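Local coordinates for pertussis toxin-like subunit ArtA (PDB 4Z9D), which probably transfers ADP-ribose from NAD to trimeric G proteins, as the enzymatic A subunit of a pertussis-like AB5 toxin, at residues R79-A84 and I130-E135; D5-V10 and I51-S56; N85-P90 and I119-H124. The protein carries 2 engineered substitutions. All blocks are in the same frame, centred on the assembly; numbering follows the deposited sequence.

The three contacts follow the split sheet of the ADP-ribosyltransferase fold. Interaction 1 lies inside the four-stranded antiparallel sheet, and interaction 3 lies inside the three-stranded one. Interaction 2 joins the two, since its 5-10 segment bonds to strand 77-83 of interaction 1 and its 51-56 segment to strand 118-122 of interaction 3. Interactions 1 and 2 are buried, and interaction 3 is only partly so. Their chemistry differs accordingly. Interaction 1 is apolar on one face of its sheet and largely charged on the other, interaction 2 points an arginine and the backbone N and O of Val10 at NAD, and interaction 3 is almost wholly backbone bonds and hydrocarbon. Ile82 and Val7 both touch Phe88, so the contacts share one apolar interior.

Interaction 1: residues R79-A84 and I130-E135; sequences RYRIRA and IVEAVE
Tyr80 and Ala133 face each other on neighbouring antiparallel strands, 77-83 and 130-139, at the centre of the four-stranded sheet of the ADP-ribosyltransferase fold. Ala133 is the hollow here. Its single methyl lets the tyrosine ring settle down on the strand, with CE1 3.5 Å from Ala133 CB. The CG2 branch of Ile130 is the next bump, lying 3.7 Å from Tyr80 CD1, so the ring rests in a notch between the methyl groups of Ile130 and Ala133. Pro15 and Ile18 of helix 15-21 close over this face, and Tyr80 OH reaches the carbonyl of Arg13. The strands run 165° apart and keep a regular register until a beta bulge at Val131, whose helix-like backbone inserts an extra residue opposite Arg81. Val131 N still bonds Arg81 O at 2.9 Å, while Ile82 pairs with Ile130.

The opposite face carries Arg79, Arg81 and Glu132 beside Val134. The valine lies under one face of the Arg79 guanidinium, Val134 CG2 3.7 Å from Arg79 NH2, which forms a salt bridge with Asp147. Glu132 holds CG between its backbone N and carbonyl carbon (chi1 62°), standing the carboxylate beside Arg81. In their side-on salt bridge Arg81 NE and Arg81 NH2 each lie 2.9 Å from Glu132 OE1, NE arriving from above the carboxylate plane and NH2 nearly along the C-O direction.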
loop_
_atom_site.group_PDB
_atom_site.type_symbol
_atom_site.label_atom_id
_atom_site.label_comp_id
_atom_site.label_asym_id
_atom_site.label_seq_id
_atom_site.Cartn_x
_atom_site.Cartn_y
_atom_site.Cartn_z
ATOM N N ARG A 79 8.137 -5.156 5.835
ATOM C CA ARG A 79 7.087 -4.200 6.152
ATOM C C ARG A 79 7.731 -2.833 6.309
ATOM O O ARG A 79 8.578 -2.652 7.179
ATOM C CB ARG A 79 6.346 -4.592 7.436
ATOM C CG ARG A 79 5.158 -3.697 7.765
ATOM C CD ARG A 79 4.520 -4.049 9.087
ATOM N NE ARG A 79 5.403 -3.777 10.222
ATOM C CZ ARG A 79 5.928 -4.704 11.018
ATOM N NH1 ARG A 79 5.650 -5.981 10.829
ATOM N NH2 ARG A 79 6.712 -4.344 12.021
ATOM N N TYR A 80 7.350 -1.887 5.461
ATOM C CA TYR A 80 7.850 -0.523 5.563
ATOM C C TYR A 80 6.856 0.362 6.297
ATOM O O TYR A 80 5.649 0.274 6.060
ATOM C CB TYR A 80 8.128 0.049 4.167
ATOM C CG TYR A 80 9.303 -0.579 3.479
ATOM C CD1 TYR A 80 10.581 -0.043 3.629
ATOM C CD2 TYR A 80 9.147 -1.709 2.686
ATOM C CE1 TYR A 80 11.665 -0.613 3.000
ATOM C CE2 TYR A 80 10.228 -2.300 2.070
ATOM C CZ TYR A 80 11.485 -1.742 2.224
ATOM O OH TYR A 80 12.567 -2.318 1.600
ATOM N N ARG A 81 7.355 1.204 7.196
ATOM C CA ARG A 81 6.505 2.209 7.820
ATOM C C ARG A 81 6.748 3.530 7.132
ATOM O O ARG A 81 7.892 3.924 6.934
ATOM C CB ARG A 81 6.778 2.349 9.317
ATOM C CG ARG A 81 5.663 3.128 9.997
ATOM C CD ARG A 81 6.016 3.576 11.407
ATOM N NE ARG A 81 6.555 2.509 12.245
ATOM C CZ ARG A 81 5.958 2.022 13.330
ATOM N NH1 ARG A 81 4.771 2.479 13.715
ATOM N NH2 ARG A 81 6.552 1.067 14.034
ATOM N N ILE A 82 5.671 4.217 6.769
ATOM C CA ILE A 82 5.782 5.377 5.891
ATOM C C ILE A 82 4.996 6.568 6.407
ATOM O O ILE A 82 3.844 6.428 6.794
ATOM C CB ILE A 82 5.266 5.040 4.467
ATOM C CG1 ILE A 82 5.902 3.753 3.927
ATOM C CG2 ILE A 82 5.472 6.219 3.489
ATOM C CD1 ILE A 82 5.163 3.176 2.719
ATOM N N ARG A 83 5.607 7.755 6.409
ATOM C CA ARG A 83 4.849 8.960 6.713
ATOM C C ARG A 83 3.991 9.345 5.515
ATOM O O ARG A 83 4.486 9.487 4.394
ATOM C CB ARG A 83 5.767 10.122 7.105
ATOM C CG ARG A 83 5.031 11.456 7.226
ATOM C CD ARG A 83 5.910 12.510 7.894
ATOM N NE ARG A 83 7.109 12.795 7.109
ATOM C CZ ARG A 83 7.128 13.523 5.990
ATOM N NH1 ARG A 83 6.003 14.040 5.506
ATOM N NH2 ARG A 83 8.272 13.733 5.352
ATOM N N ALA A 84 2.689 9.468 5.745
ATOM C CA ALA A 84 1.761 9.831 4.679
ATOM C C ALA A 84 1.695 11.343 4.550
ATOM O O ALA A 84 1.878 12.067 5.532
ATOM C CB ALA A 84 0.367 9.268 4.951
ATOM N N ILE A 130 10.037 7.359 4.169
ATOM C CA ILE A 130 10.040 6.028 4.752
ATOM C C ILE A 130 10.837 6.013 6.044
ATOM O O ILE A 130 12.028 6.321 6.065
ATOM C CB ILE A 130 10.578 4.995 3.756
ATOM C CG1 ILE A 130 9.718 5.035 2.482
ATOM C CG2 ILE A 130 10.546 3.588 4.359
ATOM C CD1 ILE A 130 10.379 4.417 1.273
ATOM N N VAL A 131 10.158 5.648 7.123
ATOM C CA VAL A 131 10.721 5.694 8.461
ATOM C C VAL A 131 11.689 4.554 8.708
ATOM O O VAL A 131 12.786 4.759 9.245
ATOM C CB VAL A 131 9.592 5.657 9.522
ATOM C CG1 VAL A 131 10.156 5.671 10.935
ATOM C CG2 VAL A 131 8.663 6.841 9.323
ATOM N N GLU A 132 11.270 3.348 8.334
ATOM C CA GLU A 132 11.985 2.145 8.729
ATOM C C GLU A 132 11.480 0.931 7.965
ATOM O O GLU A 132 10.454 0.984 7.277
ATOM C CB GLU A 132 11.849 1.923 10.252
ATOM C CG GLU A 132 10.409 1.703 10.714
ATOM C CD GLU A 132 10.247 1.711 12.233
ATOM O OE1 GLU A 132 9.147 1.344 12.705
ATOM O OE2 GLU A 132 11.208 2.085 12.950
ATOM N N ALA A 133 12.210 -0.164 8.084
ATOM C CA ALA A 133 11.791 -1.414 7.489
ATOM C C ALA A 133 11.970 -2.537 8.494
ATOM O O ALA A 133 12.815 -2.450 9.375
ATOM C CB ALA A 133 12.579 -1.698 6.240
ATOM N N VAL A 134 11.147 -3.572 8.365
ATOM C CA VAL A 134 11.305 -4.793 9.151
ATOM C C VAL A 134 11.244 -5.995 8.214
ATOM O O VAL A 134 10.243 -6.174 7.514
ATOM C CB VAL A 134 10.200 -4.925 10.228
ATOM C CG1 VAL A 134 10.309 -6.267 10.948
ATOM C CG2 VAL A 134 10.278 -3.781 11.216
ATOM N N GLU A 135 12.285 -6.830 8.197
ATOM C CA GLU A 135 12.231 -8.074 7.421
ATOM C C GLU A 135 11.232 -9.008 8.077
ATOM O O GLU A 135 11.281 -9.184 9.286
ATOM C CB GLU A 135 13.596 -8.779 7.354
ATOM C CG GLU A 135 14.790 -7.872 7.155
ATOM C CD GLU A 135 16.071 -8.646 6.857
ATOM O OE1 GLU A 135 17.151 -8.009 6.795
ATOM O OE2 GLU A 135 15.996 -9.886 6.683
#

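Interaction 2: residues D5-V10 and I51-S56. With NAD (nicotinamide-adenine-dinucleotide), chain F.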
loop_
_atom_site.group_PDB
_atom_site.type_symbol
_atom_site.label_atom_id
_atom_site.label_comp_id
_atom_site.label_asym_id
_atom_site.label_seq_id
_atom_site.Cartn_x
_atom_site.Cartn_y
_atom_site.Cartn_z
ATOM N N ASP A 5 -0.216 11.079 10.154
ATOM C CA ASP A 5 -0.669 9.867 9.495
ATOM C C ASP A 5 0.530 9.012 9.103
ATOM O O ASP A 5 1.427 9.474 8.397
ATOM C CB ASP A 5 -1.485 10.191 8.241
ATOM C CG ASP A 5 -2.885 10.686 8.552
ATOM O OD1 ASP A 5 -3.424 10.348 9.632
ATOM O OD2 ASP A 5 -3.437 11.436 7.711
ATOM N N PHE A 6 0.560 7.775 9.579
ATOM C CA PHE A 6 1.568 6.816 9.121
ATOM C C PHE A 6 0.871 5.637 8.481
ATOM O O PHE A 6 -0.235 5.285 8.885
ATOM C CB PHE A 6 2.470 6.356 10.273
ATOM C CG PHE A 6 3.424 7.415 10.742
ATOM C CD1 PHE A 6 3.089 8.251 11.797
ATOM C CD2 PHE A 6 4.649 7.582 10.122
ATOM C CE1 PHE A 6 3.960 9.228 12.228
ATOM C CE2 PHE A 6 5.526 8.564 10.542
ATOM C CZ PHE A 6 5.181 9.389 11.602
ATOM N N VAL A 7 1.491 5.063 7.455
ATOM C CA VAL A 7 0.954 3.866 6.819
ATOM C C VAL A 7 2.023 2.790 6.655
ATOM O O VAL A 7 3.222 3.054 6.821
ATOM C CB VAL A 7 0.346 4.181 5.420
ATOM C CG1 VAL A 7 -0.800 5.177 5.539
ATOM C CG2 VAL A 7 1.411 4.720 4.481
ATOM N N TYR A 8 1.580 1.575 6.358
ATOM C CA TYR A 8 2.491 0.470 6.090
ATOM C C TYR A 8 2.411 -0.032 4.655
ATOM O O TYR A 8 1.344 -0.009 4.036
ATOM C CB TYR A 8 2.203 -0.714 6.992
ATOM C CG TYR A 8 2.332 -0.473 8.467
ATOM C CD1 TYR A 8 3.575 -0.487 9.075
ATOM C CD2 TYR A 8 1.208 -0.299 9.255
ATOM C CE1 TYR A 8 3.698 -0.311 10.449
ATOM C CE2 TYR A 8 1.320 -0.103 10.625
ATOM C CZ TYR A 8 2.569 -0.118 11.210
ATOM O OH TYR A 8 2.675 0.062 12.572
ATOM N N ARG A 9 3.524 -0.556 4.157
ATOM C CA ARG A 9 3.507 -1.265 2.877
ATOM C C ARG A 9 4.361 -2.518 2.961
ATOM O O ARG A 9 5.485 -2.468 3.441
ATOM C CB ARG A 9 3.998 -0.367 1.724
ATOM C CG ARG A 9 4.125 -1.125 0.389
ATOM C CD ARG A 9 4.350 -0.222 -0.832
ATOM N NE ARG A 9 4.680 -1.050 -2.001
ATOM C CZ ARG A 9 3.797 -1.716 -2.730
ATOM N NH1 ARG A 9 2.499 -1.610 -2.470
ATOM N NH2 ARG A 9 4.214 -2.471 -3.747
ATOM N N VAL A 10 3.804 -3.642 2.521
ATOM C CA VAL A 10 4.564 -4.872 2.378
ATOM C C VAL A 10 5.127 -4.944 0.956
ATOM O O VAL A 10 4.387 -4.794 -0.011
ATOM C CB VAL A 10 3.693 -6.102 2.677
ATOM C CG1 VAL A 10 4.514 -7.389 2.517
ATOM C CG2 VAL A 10 3.158 -6.012 4.090
ATOM N N ILE A 51 0.132 3.221 -5.518
ATOM C CA ILE A 51 0.985 2.389 -4.659
ATOM C C ILE A 51 0.189 2.064 -3.402
ATOM O O ILE A 51 -0.185 2.961 -2.657
ATOM C CB ILE A 51 2.292 3.107 -4.287
ATOM C CG1 ILE A 51 3.051 3.535 -5.553
ATOM C CG2 ILE A 51 3.162 2.233 -3.386
ATOM C CD1 ILE A 51 4.083 4.641 -5.314
ATOM N N ALA A 52 -0.094 0.784 -3.179
ATOM C CA ALA A 52 -0.980 0.377 -2.093
ATOM C C ALA A 52 -0.298 0.450 -0.736
ATOM O O ALA A 52 0.856 0.048 -0.587
ATOM C CB ALA A 52 -1.483 -1.037 -2.329
ATOM N N THR A 53 -1.027 0.946 0.259
ATOM C CA THR A 53 -0.569 0.940 1.655
ATOM C C THR A 53 -1.757 0.630 2.559
ATOM O O THR A 53 -2.896 0.587 2.091
ATOM C CB THR A 53 0.045 2.298 2.092
ATOM O OG1 THR A 53 -0.997 3.278 2.211
ATOM C CG2 THR A 53 1.089 2.802 1.100
ATOM N N THR A 54 -1.504 0.399 3.848
ATOM C CA THR A 54 -2.600 0.190 4.788
ATOM C C THR A 54 -2.246 0.833 6.117
ATOM O O THR A 54 -1.070 0.900 6.486
ATOM C CB THR A 54 -2.894 -1.322 5.024
ATOM O OG1 THR A 54 -3.910 -1.478 6.030
ATOM C CG2 THR A 54 -1.630 -2.040 5.497
ATOM N N THR A 55 -3.255 1.306 6.839
ATOM C CA THR A 55 -3.016 1.877 8.163
ATOM C C THR A 55 -2.843 0.792 9.219
ATOM O O THR A 55 -2.398 1.068 10.337
ATOM C CB THR A 55 -4.160 2.788 8.615
ATOM O OG1 THR A 55 -5.391 2.055 8.607
ATOM C CG2 THR A 55 -4.270 4.011 7.703
ATOM N N SER A 56 -3.219 -0.434 8.865
ATOM C CA SER A 56 -3.330 -1.529 9.828
ATOM C C SER A 56 -2.139 -2.494 9.865
ATOM O O SER A 56 -1.878 -3.221 8.905
ATOM C CB SER A 56 -4.616 -2.310 9.542
ATOM O OG SER A 56 -4.677 -3.524 10.270
HETATM P PA NAD F . 2.393 -4.406 -6.381
HETATM O O1A NAD F . 2.494 -2.959 -6.057
HETATM O O2A NAD F . 2.333 -4.836 -7.801
HETATM O O5B NAD F . 3.630 -5.147 -5.619
HETATM C C5B NAD F . 3.942 -6.543 -5.752
HETATM C C4B NAD F . 5.451 -6.656 -6.054
HETATM O O4B NAD F . 5.747 -6.108 -7.374
HETATM C C3B NAD F . 6.216 -5.769 -5.118
HETATM O O3B NAD F . 6.346 -6.463 -3.840
HETATM C C2B NAD F . 7.528 -5.724 -5.847
HETATM O O2B NAD F . 8.071 -7.034 -5.848
HETATM C C1B NAD F . 7.039 -5.440 -7.276
HETATM N N9A NAD F . 6.726 -4.019 -7.665
HETATM C C8A NAD F . 5.742 -3.179 -7.349
HETATM N N7A NAD F . 5.936 -2.044 -8.025
HETATM C C5A NAD F . 7.031 -2.183 -8.779
HETATM C C6A NAD F . 7.656 -1.355 -9.636
HETATM N N6A NAD F . 7.118 -0.150 -9.805
HETATM N N1A NAD F . 8.771 -1.712 -10.294
HETATM C C2A NAD F . 9.285 -2.990 -10.080
HETATM N N3A NAD F . 8.620 -3.835 -9.180
HETATM C C4A NAD F . 7.510 -3.412 -8.554
HETATM O O3 NAD F . 1.127 -5.014 -5.658
HETATM P PN NAD F . 0.759 -4.728 -4.100
HETATM O O1N NAD F . 1.115 -3.332 -3.723
HETATM O O2N NAD F . 1.224 -5.870 -3.283
HETATM O O5D NAD F . -0.826 -4.771 -4.232
HETATM C C5D NAD F . -1.515 -5.901 -4.783
HETATM C C4D NAD F . -2.931 -5.970 -4.201
HETATM O O4D NAD F . -2.740 -5.910 -2.746
HETATM C C3D NAD F . -3.772 -4.741 -4.596
HETATM O O3D NAD F . -5.168 -5.061 -4.594
HETATM C C2D NAD F . -3.473 -3.844 -3.411
HETATM O O2D NAD F . -4.466 -2.802 -3.281
HETATM C C1D NAD F . -3.521 -4.813 -2.237
HETATM N N1N NAD F . -2.875 -4.181 -1.032
HETATM C C2N NAD F . -1.477 -4.289 -0.828
HETATM C C3N NAD F . -0.834 -3.682 0.251
HETATM C C7N NAD F . 0.554 -3.811 0.451
HETATM O O7N NAD F . 1.051 -3.444 1.649
HETATM N N7N NAD F . 1.297 -4.334 -0.528
HETATM C C4N NAD F . -1.604 -2.945 1.148
HETATM C C5N NAD F . -2.982 -2.832 0.967
HETATM C C6N NAD F . -3.626 -3.427 -0.114
HETATM O O HOH W 1 -0.646 3.128 10.904
#
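Arg9 holds CG anti to its backbone N (chi1 174°) and stays extended as far as NE, a straight reach that carries its guanidinium past the backbone of Ala52 into the NAD cleft of the ADP-ribosyltransferase fold. On the way Arg9 CD passes 3.7 Å from Ile51 CG2, the isoleucine crossing at about a right angle. Arg9 NH1 then donates to Ala52 O at 3.0 Å, on a lone pair and within the guanidinium plane, which fixes the rotation of the group. So held, it turns its edge to the pyrophosphate: Arg9 NH2 lies 2.9 Å from NAD O1A, and NH1 meets NAD O1N at an unusually short modelled distance. Asp11 pairs with the same NH2, and Phe23 makes a cation-pi contact with the arginine.

The short strands make 119° between their N-to-C directions, well off antiparallel, and pair through one bridge, Tyr8 N to Thr54 O (2.7 Å) and its reciprocal bond. Farther along, Val10 treats the nicotinamide amide like a strand neighbour: its N donates to NAD O7N at 2.9 Å and its O accepts from NAD N7N. At the opposite end, a water donates to both Phe6 O and Thr55 O, the latter at 2.8 Å.

Interaction 3: residues N85-P90 and I119-H124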
loop_
_atom_site.group_PDB
_atom_site.type_symbol
_atom_site.label_atom_id
_atom_site.label_comp_id
_atom_site.label_asym_id
_atom_site.label_seq_id
_atom_site.Cartn_x
_atom_site.Cartn_y
_atom_site.Cartn_z
ATOM N N ASN A 85 1.469 11.815 3.335
ATOM C CA ASN A 85 1.224 13.240 3.105
ATOM C C ASN A 85 0.179 13.395 2.001
ATOM O O ASN A 85 -0.617 12.483 1.794
ATOM C CB ASN A 85 2.525 13.990 2.791
ATOM C CG ASN A 85 3.268 13.432 1.604
ATOM O OD1 ASN A 85 2.712 12.702 0.779
ATOM N ND2 ASN A 85 4.549 13.795 1.495
ATOM N N ASN A 86 0.140 14.544 1.325
ATOM C CA ASN A 86 -0.961 14.819 0.395
ATOM C C ASN A 86 -0.910 13.971 -0.887
ATOM O O ASN A 86 -1.794 14.055 -1.733
ATOM C CB ASN A 86 -0.999 16.302 0.023
ATOM C CG ASN A 86 -1.504 17.191 1.156
ATOM O OD1 ASN A 86 -1.472 18.416 1.038
ATOM N ND2 ASN A 86 -1.987 16.585 2.245
ATOM N N ILE A 87 0.138 13.169 -1.012
ATOM C CA ILE A 87 0.296 12.199 -2.090
ATOM C C ILE A 87 -0.596 10.972 -1.846
ATOM O O ILE A 87 -0.930 10.228 -2.772
ATOM C CB ILE A 87 1.794 11.743 -2.169
ATOM C CG1 ILE A 87 2.724 12.941 -2.390
ATOM C CG2 ILE A 87 2.026 10.651 -3.222
ATOM C CD1 ILE A 87 4.205 12.583 -2.323
ATOM N N PHE A 88 -1.020 10.818 -0.594
ATOM C CA PHE A 88 -1.770 9.655 -0.124
ATOM C C PHE A 88 -3.247 9.986 -0.012
ATOM O O PHE A 88 -3.614 11.060 0.464
ATOM C CB PHE A 88 -1.244 9.183 1.238
ATOM C CG PHE A 88 0.182 8.682 1.213
ATOM C CD1 PHE A 88 1.239 9.560 0.990
ATOM C CD2 PHE A 88 0.464 7.338 1.442
ATOM C CE1 PHE A 88 2.551 9.121 0.992
ATOM C CE2 PHE A 88 1.778 6.881 1.443
ATOM C CZ PHE A 88 2.825 7.776 1.218
ATOM N N TYR A 89 -4.089 9.060 -0.444
ATOM C CA TYR A 89 -5.551 9.221 -0.393
ATOM C C TYR A 89 -6.206 8.007 0.241
ATOM O O TYR A 89 -5.953 6.892 -0.193
ATOM C CB TYR A 89 -6.142 9.390 -1.800
ATOM C CG TYR A 89 -5.740 10.641 -2.542
ATOM C CD1 TYR A 89 -4.505 10.736 -3.177
ATOM C CD2 TYR A 89 -6.627 11.704 -2.665
ATOM C CE1 TYR A 89 -4.150 11.887 -3.876
ATOM C CE2 TYR A 89 -6.281 12.853 -3.368
ATOM C CZ TYR A 89 -5.050 12.933 -3.965
ATOM O OH TYR A 89 -4.717 14.071 -4.661
ATOM N N PRO A 90 -7.028 8.207 1.277
ATOM C CA PRO A 90 -7.914 7.115 1.693
ATOM C C PRO A 90 -8.876 6.805 0.547
ATOM O O PRO A 90 -9.274 7.732 -0.161
ATOM C CB PRO A 90 -8.658 7.692 2.906
ATOM C CG PRO A 90 -7.861 8.895 3.323
ATOM C CD PRO A 90 -7.255 9.429 2.056
ATOM N N ILE A 119 -5.231 2.894 1.865
ATOM C CA ILE A 119 -4.786 4.217 1.447
ATOM C C ILE A 119 -3.884 4.019 0.234
ATOM O O ILE A 119 -3.029 3.133 0.236
ATOM C CB ILE A 119 -4.054 4.962 2.573
ATOM C CG1 ILE A 119 -5.059 5.376 3.658
ATOM C CG2 ILE A 119 -3.351 6.191 2.033
ATOM C CD1 ILE A 119 -4.436 6.055 4.821
ATOM N N VAL A 120 -4.087 4.792 -0.826
ATOM C CA VAL A 120 -3.185 4.680 -1.966
ATOM C C VAL A 120 -2.360 5.945 -2.119
ATOM O O VAL A 120 -2.856 7.039 -1.874
ATOM C CB VAL A 120 -3.934 4.409 -3.293
ATOM C CG1 VAL A 120 -4.666 3.064 -3.224
ATOM C CG2 VAL A 120 -4.924 5.513 -3.591
ATOM N N ALA A 121 -1.107 5.784 -2.540
ATOM C CA ALA A 121 -0.278 6.925 -2.915
ATOM C C ALA A 121 -0.266 6.994 -4.414
ATOM O O ALA A 121 -0.250 5.967 -5.096
ATOM C CB ALA A 121 1.122 6.785 -2.379
ATOM N N VAL A 122 -0.253 8.202 -4.946
ATOM C CA VAL A 122 -0.235 8.331 -6.393
ATOM C C VAL A 122 1.193 8.530 -6.918
ATOM O O VAL A 122 1.932 9.403 -6.459
ATOM C CB VAL A 122 -1.169 9.476 -6.862
ATOM C CG1 VAL A 122 -2.617 9.145 -6.516
ATOM C CG2 VAL A 122 -0.761 10.823 -6.252
ATOM N N GLU A 123 1.553 7.699 -7.895
ATOM C CA GLU A 123 2.818 7.774 -8.649
ATOM C C GLU A 123 4.090 7.414 -7.863
ATOM O O GLU A 123 4.844 6.534 -8.281
ATOM C CB GLU A 123 3.007 9.168 -9.285
ATOM C CG GLU A 123 4.075 9.140 -10.392
ATOM C CD GLU A 123 4.513 10.519 -10.906
ATOM O OE1 GLU A 123 3.672 11.439 -11.025
ATOM O OE2 GLU A 123 5.723 10.675 -11.175
ATOM N N HIS A 124 4.349 8.082 -6.746
ATOM C CA HIS A 124 5.678 7.979 -6.133
ATOM C C HIS A 124 5.670 8.351 -4.664
ATOM O O HIS A 124 5.195 9.415 -4.301
ATOM C CB HIS A 124 6.675 8.889 -6.886
ATOM C CG HIS A 124 8.049 8.925 -6.291
ATOM N ND1 HIS A 124 8.804 7.786 -6.078
ATOM C CD2 HIS A 124 8.810 9.957 -5.853
ATOM C CE1 HIS A 124 9.961 8.119 -5.537
ATOM N NE2 HIS A 124 9.992 9.426 -5.384
#
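Phe88 lays one face of its ring against Ala121, and this is the tightly packed half of the contact. The CH-pi geometry is close to ideal: Ala121 CB sits 3.9 Å from the ring centroid, only 12° off the normal. Ile119 meets the same ring near its edge, crossing Phe88 at about a right angle. The CG2 branch of Ile119, placed anti to the backbone N by a chi1 of -71°, comes within 3.7 Å of Phe88 CB. The CG1 branch instead turns to Pro90, where Ile119 CG1 is 3.9 Å from Pro90 CA. Between these pairs the backbones are bonded in both directions, Tyr89 N to Val120 O at 2.8 Å and Val120 N back to Tyr89 O. Val7 of strand 6-11 packs on both Phe88 and Ile119 and buries this side further.

Toward Ile87 the contact is looser and partly open to solvent. A single backbone bond, Val122 N to Ile87 O at 3.0 Å, carries the pairing one step farther, and the partly exposed Ile87 and Val122 meet through their branches, Ile87 CG2 4.1 Å from Val122 CG2. Here the chain enters through a type I turn from Asn85 to Phe88, where Asn85 OD1 receives Ile87 N in an Asx turn, the donor above the amide plane. Strand 118-122 also bonds strand 50-54, Ala121 with Ile51 and Ile119 with Thr53, and so is the middle of the three-stranded antiparallel sheet that stands beside the four-stranded one in the ADP-ribosyltransferase fold.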